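Local coordinates for protein glucose-resistance amylase regulator (Weissella paramesenteroides ATCC 33313, PDB 4RK6) that binds glucose through its LacI-type sugar-sensing domain and probably acts as a DNA-binding regulator that represses transcription, at residues V15-I20 / I45-E50; N109-M114 / R146-K151; L188-A193 / E217-V222. One frame throughout, in Å; residues are numbered along the deposited sequence.

Contact 1. Residues V15-I20 / I45-E50; sequences VVVPLI and ITYLDE
The phenol ring of Tyr47 leans on the neighbouring strand at Val17: its CE1 rests 3.7 Å from Val17 CG1, with the two side chains alongside each other. At the ring edge, near its plane, sits the carbonyl oxygen of Pro18, 3.8 Å from Tyr47 CD1, while Val17 O and Leu19 CD2 approach obliquely. With CG anti to the carbonyl carbon (chi1 -69°) and so beside the backbone N, the ring lies on the sheet face shared with Val15, Val17 and Ile45. There Ile45 CD1 reaches Val15 CB at 3.6 Å, and helix 24-39 covers Val15, Val17 and Ile45; that helix links the two strands in a beta-alpha-beta crossover. On the other face Val16 CG1 meets Leu48 CB at 3.7 Å, under helix 52-64.

Backbone bonds join the two parallel strands. Val17 N donates to Thr46 O at 2.9 Å, Leu48 N donates to Val17 O at the same 2.9 Å, and Leu19 N, just past the strand, donates to Leu48 O (3.1 Å). Strand 42-48 is outermost within the chain, and Ile45 and Tyr47 both pack on Ile45 of the second subunit. This apolar patch on a hydrogen-bonded strand pair therefore serves the dimer interface as well as the core.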
loop_
_atom_site.group_PDB
_atom_site.type_symbol
_atom_site.label_atom_id
_atom_site.label_comp_id
_atom_site.label_asym_id
_atom_site.label_seq_id
_atom_site.Cartn_x
_atom_site.Cartn_y
_atom_site.Cartn_z
ATOM N N VAL A 15 6.326 -2.612 -16.914
ATOM C CA VAL A 15 5.576 -1.524 -16.288
ATOM C C VAL A 15 6.569 -0.748 -15.460
ATOM O O VAL A 15 7.349 -1.347 -14.739
ATOM C CB VAL A 15 4.452 -2.029 -15.369
ATOM C CG1 VAL A 15 3.592 -0.873 -14.872
ATOM C CG2 VAL A 15 3.598 -3.043 -16.088
ATOM N N VAL A 16 6.553 0.568 -15.609
ATOM C CA VAL A 16 7.486 1.445 -14.905
ATOM C C VAL A 16 6.663 2.173 -13.856
ATOM O O VAL A 16 5.726 2.903 -14.164
ATOM C CB VAL A 16 8.206 2.433 -15.855
ATOM C CG1 VAL A 16 9.144 3.359 -15.078
ATOM C CG2 VAL A 16 9.012 1.690 -16.899
ATOM N N VAL A 17 7.029 1.939 -12.598
ATOM C CA VAL A 17 6.338 2.488 -11.431
ATOM C C VAL A 17 7.279 3.467 -10.708
ATOM O O VAL A 17 8.457 3.169 -10.529
ATOM C CB VAL A 17 5.960 1.360 -10.453
ATOM C CG1 VAL A 17 5.142 1.881 -9.278
ATOM C CG2 VAL A 17 5.202 0.258 -11.192
ATOM N N PRO A 18 6.772 4.634 -10.322
ATOM C CA PRO A 18 7.628 5.537 -9.531
ATOM C C PRO A 18 7.950 4.964 -8.149
ATOM O O PRO A 18 7.128 4.255 -7.559
ATOM C CB PRO A 18 6.794 6.817 -9.404
ATOM C CG PRO A 18 5.389 6.425 -9.685
ATOM C CD PRO A 18 5.394 5.142 -10.469
ATOM N N LEU A 19 9.147 5.244 -7.640
ATOM C CA LEU A 19 9.498 4.806 -6.282
ATOM C C LEU A 19 8.496 5.340 -5.252
ATOM O O LEU A 19 8.099 4.623 -4.331
ATOM C CB LEU A 19 10.917 5.233 -5.897
ATOM C CG LEU A 19 12.025 4.173 -5.958
ATOM C CD1 LEU A 19 13.255 4.735 -5.264
ATOM C CD2 LEU A 19 11.619 2.843 -5.328
ATOM N N ILE A 20 8.086 6.592 -5.430
ATOM C CA ILE A 20 7.116 7.247 -4.553
ATOM C C ILE A 20 5.726 7.222 -5.197
ATOM O O ILE A 20 5.436 8.010 -6.105
ATOM C CB ILE A 20 7.531 8.711 -4.278
ATOM C CG1 ILE A 20 8.940 8.767 -3.669
ATOM C CG2 ILE A 20 6.522 9.395 -3.361
ATOM C CD1 ILE A 20 9.621 10.110 -3.829
ATOM N N ILE A 45 7.976 -5.774 -13.666
ATOM C CA ILE A 45 7.760 -4.524 -12.968
ATOM C C ILE A 45 9.123 -3.942 -12.567
ATOM O O ILE A 45 9.981 -4.648 -12.025
ATOM C CB ILE A 45 6.894 -4.722 -11.714
ATOM C CG1 ILE A 45 5.579 -5.436 -12.047
ATOM C CG2 ILE A 45 6.656 -3.403 -11.013
ATOM C CD1 ILE A 45 4.636 -4.643 -12.917
ATOM N N THR A 46 9.309 -2.658 -12.857
ATOM C CA THR A 46 10.547 -1.973 -12.562
ATOM C C THR A 46 10.167 -0.657 -11.882
ATOM O O THR A 46 9.102 -0.099 -12.138
ATOM C CB THR A 46 11.385 -1.716 -13.849
ATOM O OG1 THR A 46 10.655 -0.865 -14.744
ATOM C CG2 THR A 46 11.737 -3.017 -14.551
ATOM N N TYR A 47 11.038 -0.169 -10.999
ATOM C CA TYR A 47 10.846 1.127 -10.363
ATOM C C TYR A 47 11.767 2.174 -10.970
ATOM O O TYR A 47 12.831 1.859 -11.533
ATOM C CB TYR A 47 11.049 1.044 -8.847
ATOM C CG TYR A 47 9.961 0.262 -8.163
ATOM C CD1 TYR A 47 8.730 0.837 -7.886
ATOM C CD2 TYR A 47 10.155 -1.070 -7.807
ATOM C CE1 TYR A 47 7.723 0.120 -7.261
ATOM C CE2 TYR A 47 9.150 -1.799 -7.186
ATOM C CZ TYR A 47 7.937 -1.198 -6.914
ATOM O OH TYR A 47 6.932 -1.907 -6.297
ATOM N N LEU A 48 11.316 3.417 -10.898
ATOM C CA LEU A 48 12.045 4.545 -11.466
ATOM C C LEU A 48 12.198 5.633 -10.408
ATOM O O LEU A 48 11.200 6.087 -9.831
ATOM C CB LEU A 48 11.280 5.104 -12.664
ATOM C CG LEU A 48 12.093 5.989 -13.602
ATOM C CD1 LEU A 48 12.885 5.115 -14.561
ATOM C CD2 LEU A 48 11.169 6.925 -14.354
ATOM N N ASP A 49 13.440 6.041 -10.145
ATOM C CA ASP A 49 13.691 7.168 -9.231
ATOM C C ASP A 49 13.965 8.446 -10.039
ATOM O O ASP A 49 13.721 8.471 -11.249
ATOM C CB ASP A 49 14.787 6.842 -8.187
ATOM C CG ASP A 49 16.161 6.587 -8.790
ATOM O OD1 ASP A 49 16.409 6.881 -9.981
ATOM O OD2 ASP A 49 17.025 6.084 -8.037
ATOM N N GLU A 50 14.447 9.499 -9.384
ATOM C CA GLU A 50 14.607 10.809 -10.027
ATOM C C GLU A 50 16.015 11.037 -10.596
ATOM O O GLU A 50 16.338 12.141 -11.024
ATOM C CB GLU A 50 14.257 11.918 -9.021
ATOM C CG GLU A 50 13.641 13.164 -9.645
ATOM C CD GLU A 50 12.215 12.942 -10.108
ATOM O OE1 GLU A 50 11.374 12.547 -9.275
ATOM O OE2 GLU A 50 11.937 13.172 -11.304
#

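Contact 2. Residues N109-M114 / R146-K151; sequences NEFEMM and RTNFIK
Phe111 and Asn148 meet where residues 110-114 of helix 110-123 pack on residues 146-151 of helix 144-155, their axes crossing at -53°, in the periplasmic-binding-protein-like fold of the LacI family. The side-chain amide of Asn148 comes to the edge of the Phe111 ring, its OD1 3.5 Å from CD1, with the ring and amide planes nearly perpendicular (79°). Farther round the ring, Lys151 lays its aliphatic chain across at about a right angle, CD standing 3.5 Å from Phe111 CE1. Deeper in, the selenomethionine Met114 bends at its second and third torsions and brings SE 4.0 Å from Phe149 CB and 5.3 Å from the centroid of the Phe149 ring, an oblique Met-aromatic contact. The Phe149 side chain also packs on strands 129-132 and 163-166.

One water does the polar work. It accepts from Asn148 ND2 at 3.0 Å and donates to Glu110 OE1 at 2.7 Å, with a weaker bond to Glu110 O, tying the first turn of one helix to the other. The same OE1 forms a salt bridge with Arg145, which lines the glucose pocket, so Glu110 is a probable second-shell support for that arginine. Lys151 NZ pairs with Asp155 of its own helix. Helix 110-123 is N-capped: Asn109 OD1 accepts from Glu112 N at 3.0 Å, the donor tilted from the carbonyl plane.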
loop_
_atom_site.group_PDB
_atom_site.type_symbol
_atom_site.label_atom_id
_atom_site.label_comp_id
_atom_site.label_asym_id
_atom_site.label_seq_id
_atom_site.Cartn_x
_atom_site.Cartn_y
_atom_site.Cartn_z
ATOM N N ASN A 109 -10.993 10.697 -16.738
ATOM C CA ASN A 109 -11.051 12.054 -17.234
ATOM C C ASN A 109 -10.922 13.064 -16.104
ATOM O O ASN A 109 -11.835 13.224 -15.302
ATOM C CB ASN A 109 -12.341 12.298 -18.014
ATOM C CG ASN A 109 -12.365 13.648 -18.721
ATOM O OD1 ASN A 109 -12.382 14.716 -18.106
ATOM N ND2 ASN A 109 -12.416 13.599 -20.050
ATOM N N GLU A 110 -9.791 13.755 -16.066
ATOM C CA GLU A 110 -9.450 14.605 -14.923
ATOM C C GLU A 110 -10.426 15.761 -14.721
ATOM O O GLU A 110 -10.841 16.023 -13.596
ATOM C CB GLU A 110 -8.008 15.110 -15.027
ATOM C CG GLU A 110 -6.956 14.068 -14.690
ATOM C CD GLU A 110 -6.705 13.933 -13.187
ATOM O OE1 GLU A 110 -7.229 14.744 -12.385
ATOM O OE2 GLU A 110 -5.945 13.031 -12.825
ATOM N N PHE A 111 -10.824 16.453 -15.788
ATOM C CA PHE A 111 -11.744 17.550 -15.587
ATOM C C PHE A 111 -13.112 17.060 -15.124
ATOM O O PHE A 111 -13.737 17.686 -14.277
ATOM C CB PHE A 111 -11.887 18.446 -16.820
ATOM C CG PHE A 111 -12.788 19.612 -16.572
ATOM C CD1 PHE A 111 -12.333 20.717 -15.853
ATOM C CD2 PHE A 111 -14.116 19.570 -16.971
ATOM C CE1 PHE A 111 -13.179 21.765 -15.563
ATOM C CE2 PHE A 111 -14.963 20.625 -16.690
ATOM C CZ PHE A 111 -14.493 21.722 -15.987
ATOM N N GLU A 112 -13.589 15.961 -15.697
ATOM C CA GLU A 112 -14.876 15.406 -15.283
ATOM C C GLU A 112 -14.865 15.013 -13.813
ATOM O O GLU A 112 -15.854 15.265 -13.096
ATOM C CB GLU A 112 -15.229 14.197 -16.135
ATOM C CG GLU A 112 -16.659 13.711 -16.000
ATOM C CD GLU A 112 -16.952 12.526 -16.908
ATOM O OE1 GLU A 112 -17.466 11.506 -16.407
ATOM O OE2 GLU A 112 -16.659 12.602 -18.123
HETATM N N MSE A 113 -13.774 14.376 -13.366
HETATM C CA MSE A 113 -13.647 14.010 -11.931
HETATM C C MSE A 113 -13.771 15.231 -11.091
HETATM O O MSE A 113 -14.622 15.301 -10.189
HETATM C CB MSE A 113 -12.318 13.344 -11.586
HETATM C CG MSE A 113 -12.227 11.929 -12.139
HETATM SE SE MSE A 113 -10.767 10.977 -11.227
HETATM C CE MSE A 113 -9.266 11.826 -12.202
HETATM N N MSE A 114 -12.954 16.235 -11.392
HETATM C CA MSE A 114 -12.925 17.447 -10.568
HETATM C C MSE A 114 -14.221 18.194 -10.618
HETATM O O MSE A 114 -14.728 18.663 -9.597
HETATM C CB MSE A 114 -11.813 18.384 -11.004
HETATM C CG MSE A 114 -11.727 19.623 -10.124
HETATM SE SE MSE A 114 -11.130 19.156 -8.298
HETATM C CE MSE A 114 -9.365 18.509 -8.802
ATOM N N ARG A 146 -5.018 21.352 -9.797
ATOM C CA ARG A 146 -5.072 22.776 -9.483
ATOM C C ARG A 146 -5.813 23.550 -10.580
ATOM O O ARG A 146 -6.743 24.327 -10.304
ATOM C CB ARG A 146 -3.635 23.303 -9.356
ATOM C CG ARG A 146 -3.507 24.778 -9.032
ATOM C CD ARG A 146 -2.117 25.294 -9.374
ATOM N NE ARG A 146 -1.988 26.720 -9.068
ATOM C CZ ARG A 146 -1.342 27.236 -8.018
ATOM N NH1 ARG A 146 -0.713 26.469 -7.131
ATOM N NH2 ARG A 146 -1.297 28.554 -7.872
ATOM N N THR A 147 -5.380 23.341 -11.819
ATOM C CA THR A 147 -5.986 24.043 -12.945
ATOM C C THR A 147 -7.456 23.677 -13.147
ATOM O O THR A 147 -8.298 24.555 -13.322
ATOM C CB THR A 147 -5.131 23.857 -14.200
ATOM O OG1 THR A 147 -3.927 24.600 -13.994
ATOM C CG2 THR A 147 -5.847 24.358 -15.422
ATOM N N ASN A 148 -7.787 22.388 -13.060
ATOM C CA ASN A 148 -9.188 21.980 -13.214
ATOM C C ASN A 148 -10.092 22.455 -12.086
ATOM O O ASN A 148 -11.250 22.797 -12.315
ATOM C CB ASN A 148 -9.281 20.467 -13.376
ATOM C CG ASN A 148 -8.806 19.995 -14.722
ATOM O OD1 ASN A 148 -8.828 20.736 -15.722
ATOM N ND2 ASN A 148 -8.362 18.767 -14.770
ATOM N N PHE A 149 -9.553 22.490 -10.865
ATOM C CA PHE A 149 -10.291 23.009 -9.711
ATOM C C PHE A 149 -10.638 24.456 -9.937
ATOM O O PHE A 149 -11.776 24.858 -9.781
ATOM C CB PHE A 149 -9.450 22.837 -8.446
ATOM C CG PHE A 149 -10.062 23.436 -7.205
ATOM C CD1 PHE A 149 -11.320 23.039 -6.765
ATOM C CD2 PHE A 149 -9.373 24.383 -6.468
ATOM C CE1 PHE A 149 -11.886 23.583 -5.617
ATOM C CE2 PHE A 149 -9.917 24.909 -5.302
ATOM C CZ PHE A 149 -11.191 24.533 -4.890
ATOM N N ILE A 150 -9.639 25.236 -10.329
ATOM C CA ILE A 150 -9.865 26.645 -10.577
ATOM C C ILE A 150 -10.885 26.868 -11.708
ATOM O O ILE A 150 -11.822 27.671 -11.556
ATOM C CB ILE A 150 -8.540 27.405 -10.783
ATOM C CG1 ILE A 150 -7.786 27.428 -9.450
ATOM C CG2 ILE A 150 -8.833 28.848 -11.217
ATOM C CD1 ILE A 150 -6.310 27.683 -9.571
ATOM N N LYS A 151 -10.742 26.131 -12.797
ATOM C CA LYS A 151 -11.669 26.222 -13.940
ATOM C C LYS A 151 -13.089 25.880 -13.507
ATOM O O LYS A 151 -14.035 26.602 -13.807
ATOM C CB LYS A 151 -11.228 25.284 -15.056
ATOM C CG LYS A 151 -12.150 25.285 -16.285
ATOM C CD LYS A 151 -11.683 24.310 -17.358
ATOM C CE LYS A 151 -12.397 24.526 -18.692
ATOM N NZ LYS A 151 -13.866 24.748 -18.571
HETATM O O HOH W 1 -8.616 17.057 -12.283
#

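Contact 3. Residues L188-A193 / E217-V222; sequences LPFTAA and EDLSIV
Ser220 O takes the shortest backbone bond here, 2.8 Å from Ala193 N, and the CA of Ala192 adds a C-H contact to the same oxygen at 3.2 Å. On either side of this bond the parallel pairing continues: Ser220 N donates almost straight to Thr191 O (173° at the hydrogen), and Val222 N reaches Ala193 O at 3.1 Å.

These are strands 192-195 and 220-223 of a beta-alpha-beta unit whose helix, 198-210, packs against Ile221 on the face shared with Ala193. On the other face Ala192 CB and Ser220 CB lie 4.0 Å apart, and helix 110-123 covers Ala192. Both side chains there are small, and the two CA atoms are 4.4 Å apart.

Ahead of the strands, Leu219 extends with CG anti to its backbone N (chi1 179°), which carries CD1 to the edge of the Phe190 ring, 3.9 Å from CD1 of that ring. Tyr183 meets Phe190 edge-to-face. One water bridges the two loops by donating to both Phe190 O and Asp218 O, each at 2.7 Å. A second water sits 2.7 Å from Ser220 OG and makes a weak bond to Thr191 O; Ser220 OG also bonds to Leu281 N.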
loop_
_atom_site.group_PDB
_atom_site.type_symbol
_atom_site.label_atom_id
_atom_site.label_comp_id
_atom_site.label_asym_id
_atom_site.label_seq_id
_atom_site.Cartn_x
_atom_site.Cartn_y
_atom_site.Cartn_z
ATOM N N LEU A 188 -10.964 28.165 9.939
ATOM C CA LEU A 188 -10.712 27.786 8.568
ATOM C C LEU A 188 -11.544 28.642 7.639
ATOM O O LEU A 188 -12.727 28.828 7.883
ATOM C CB LEU A 188 -11.035 26.305 8.344
ATOM C CG LEU A 188 -10.046 25.354 9.020
ATOM C CD1 LEU A 188 -10.540 23.928 8.788
ATOM C CD2 LEU A 188 -8.633 25.506 8.525
ATOM N N PRO A 189 -10.918 29.155 6.564
ATOM C CA PRO A 189 -11.617 30.043 5.634
ATOM C C PRO A 189 -12.428 29.302 4.587
ATOM O O PRO A 189 -13.131 29.933 3.801
ATOM C CB PRO A 189 -10.482 30.837 4.975
ATOM C CG PRO A 189 -9.274 29.970 5.092
ATOM C CD PRO A 189 -9.469 29.119 6.312
ATOM N N PHE A 190 -12.347 27.972 4.604
ATOM C CA PHE A 190 -13.133 27.117 3.741
ATOM C C PHE A 190 -13.917 26.091 4.550
ATOM O O PHE A 190 -13.508 25.684 5.642
ATOM C CB PHE A 190 -12.236 26.403 2.724
ATOM C CG PHE A 190 -10.977 25.819 3.315
ATOM C CD1 PHE A 190 -10.965 24.529 3.831
ATOM C CD2 PHE A 190 -9.793 26.553 3.342
ATOM C CE1 PHE A 190 -9.810 24.002 4.370
ATOM C CE2 PHE A 190 -8.629 26.022 3.866
ATOM C CZ PHE A 190 -8.634 24.744 4.392
ATOM N N THR A 191 -15.038 25.666 3.994
ATOM C CA THR A 191 -15.936 24.712 4.659
ATOM C C THR A 191 -15.781 23.282 4.150
ATOM O O THR A 191 -16.302 22.344 4.771
ATOM C CB THR A 191 -17.413 25.131 4.522
ATOM O OG1 THR A 191 -17.795 25.165 3.125
ATOM C CG2 THR A 191 -17.630 26.499 5.171
ATOM N N ALA A 192 -15.112 23.141 3.007
ATOM C CA ALA A 192 -14.881 21.847 2.361
ATOM C C ALA A 192 -13.507 21.818 1.748
ATOM O O ALA A 192 -12.965 22.842 1.312
ATOM C CB ALA A 192 -15.921 21.575 1.297
ATOM N N ALA A 193 -12.924 20.628 1.737
ATOM C CA ALA A 193 -11.637 20.398 1.130
ATOM C C ALA A 193 -11.735 19.216 0.168
ATOM O O ALA A 193 -12.331 18.195 0.483
ATOM C CB ALA A 193 -10.591 20.122 2.194
ATOM N N GLU A 217 -18.690 17.942 10.541
ATOM C CA GLU A 217 -19.292 19.119 11.207
ATOM C C GLU A 217 -18.428 20.350 10.990
ATOM O O GLU A 217 -18.939 21.432 10.727
ATOM C CB GLU A 217 -19.457 18.878 12.725
ATOM C CG GLU A 217 -20.610 17.965 13.132
ATOM C CD GLU A 217 -20.532 16.562 12.542
ATOM O OE1 GLU A 217 -21.556 16.112 11.982
ATOM O OE2 GLU A 217 -19.458 15.908 12.616
ATOM N N ASP A 218 -17.109 20.184 11.119
ATOM C CA ASP A 218 -16.173 21.306 11.081
ATOM C C ASP A 218 -15.407 21.437 9.777
ATOM O O ASP A 218 -14.666 22.395 9.597
ATOM C CB ASP A 218 -15.203 21.189 12.250
ATOM C CG ASP A 218 -15.916 21.233 13.596
ATOM O OD1 ASP A 218 -16.737 22.155 13.792
ATOM O OD2 ASP A 218 -15.679 20.349 14.443
ATOM N N LEU A 219 -15.575 20.467 8.884
ATOM C CA LEU A 219 -14.915 20.437 7.570
ATOM C C LEU A 219 -15.440 19.253 6.789
ATOM O O LEU A 219 -15.328 18.124 7.259
ATOM C CB LEU A 219 -13.394 20.289 7.686
ATOM C CG LEU A 219 -12.647 20.216 6.347
ATOM C CD1 LEU A 219 -12.743 21.526 5.589
ATOM C CD2 LEU A 219 -11.180 19.793 6.529
ATOM N N SER A 220 -16.009 19.516 5.614
ATOM C CA SER A 220 -16.394 18.466 4.682
ATOM C C SER A 220 -15.200 18.058 3.809
ATOM O O SER A 220 -14.364 18.896 3.469
ATOM C CB SER A 220 -17.563 18.957 3.813
ATOM O OG SER A 220 -18.774 19.025 4.570
ATOM N N ILE A 221 -15.130 16.776 3.427
ATOM C CA ILE A 221 -14.012 16.290 2.638
ATOM C C ILE A 221 -14.524 15.372 1.544
ATOM O O ILE A 221 -15.388 14.519 1.802
ATOM C CB ILE A 221 -12.970 15.509 3.492
ATOM C CG1 ILE A 221 -12.401 16.354 4.624
ATOM C CG2 ILE A 221 -11.813 14.995 2.636
ATOM C CD1 ILE A 221 -11.624 15.508 5.621
ATOM N N VAL A 222 -13.979 15.548 0.343
ATOM C CA VAL A 222 -14.116 14.571 -0.738
ATOM C C VAL A 222 -12.715 14.233 -1.232
ATOM O O VAL A 222 -11.899 15.129 -1.465
ATOM C CB VAL A 222 -14.983 15.064 -1.915
ATOM C CG1 VAL A 222 -15.037 13.999 -3.007
ATOM C CG2 VAL A 222 -16.384 15.426 -1.461
HETATM O O HOH W 2 -14.526 24.513 7.853
HETATM O O HOH W 3 -18.910 20.870 6.521
#

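Contacts 1 and 3 repeat one theme at opposite sides of the chain's centre, some 34 Å apart between centres: parallel strands of a beta-alpha-beta unit, buried and held by backbone bonds. They differ in cover, since contact 1 meets the second subunit, whereas contact 3 is enclosed by its own lobe, with small side chains on one face of its strands and waters toward its loops. Contact 2 is partly buried and joins helices, so side-chain packing and a bridging water link them in place of backbone pairing; the side chain of Glu110 is about 4 Å from the bound glucose. Contacts 2 and 3 do not touch, yet helix 110-123 serves both, supplying one helix of contact 2 and covering Ala192 and Val222 of contact 3.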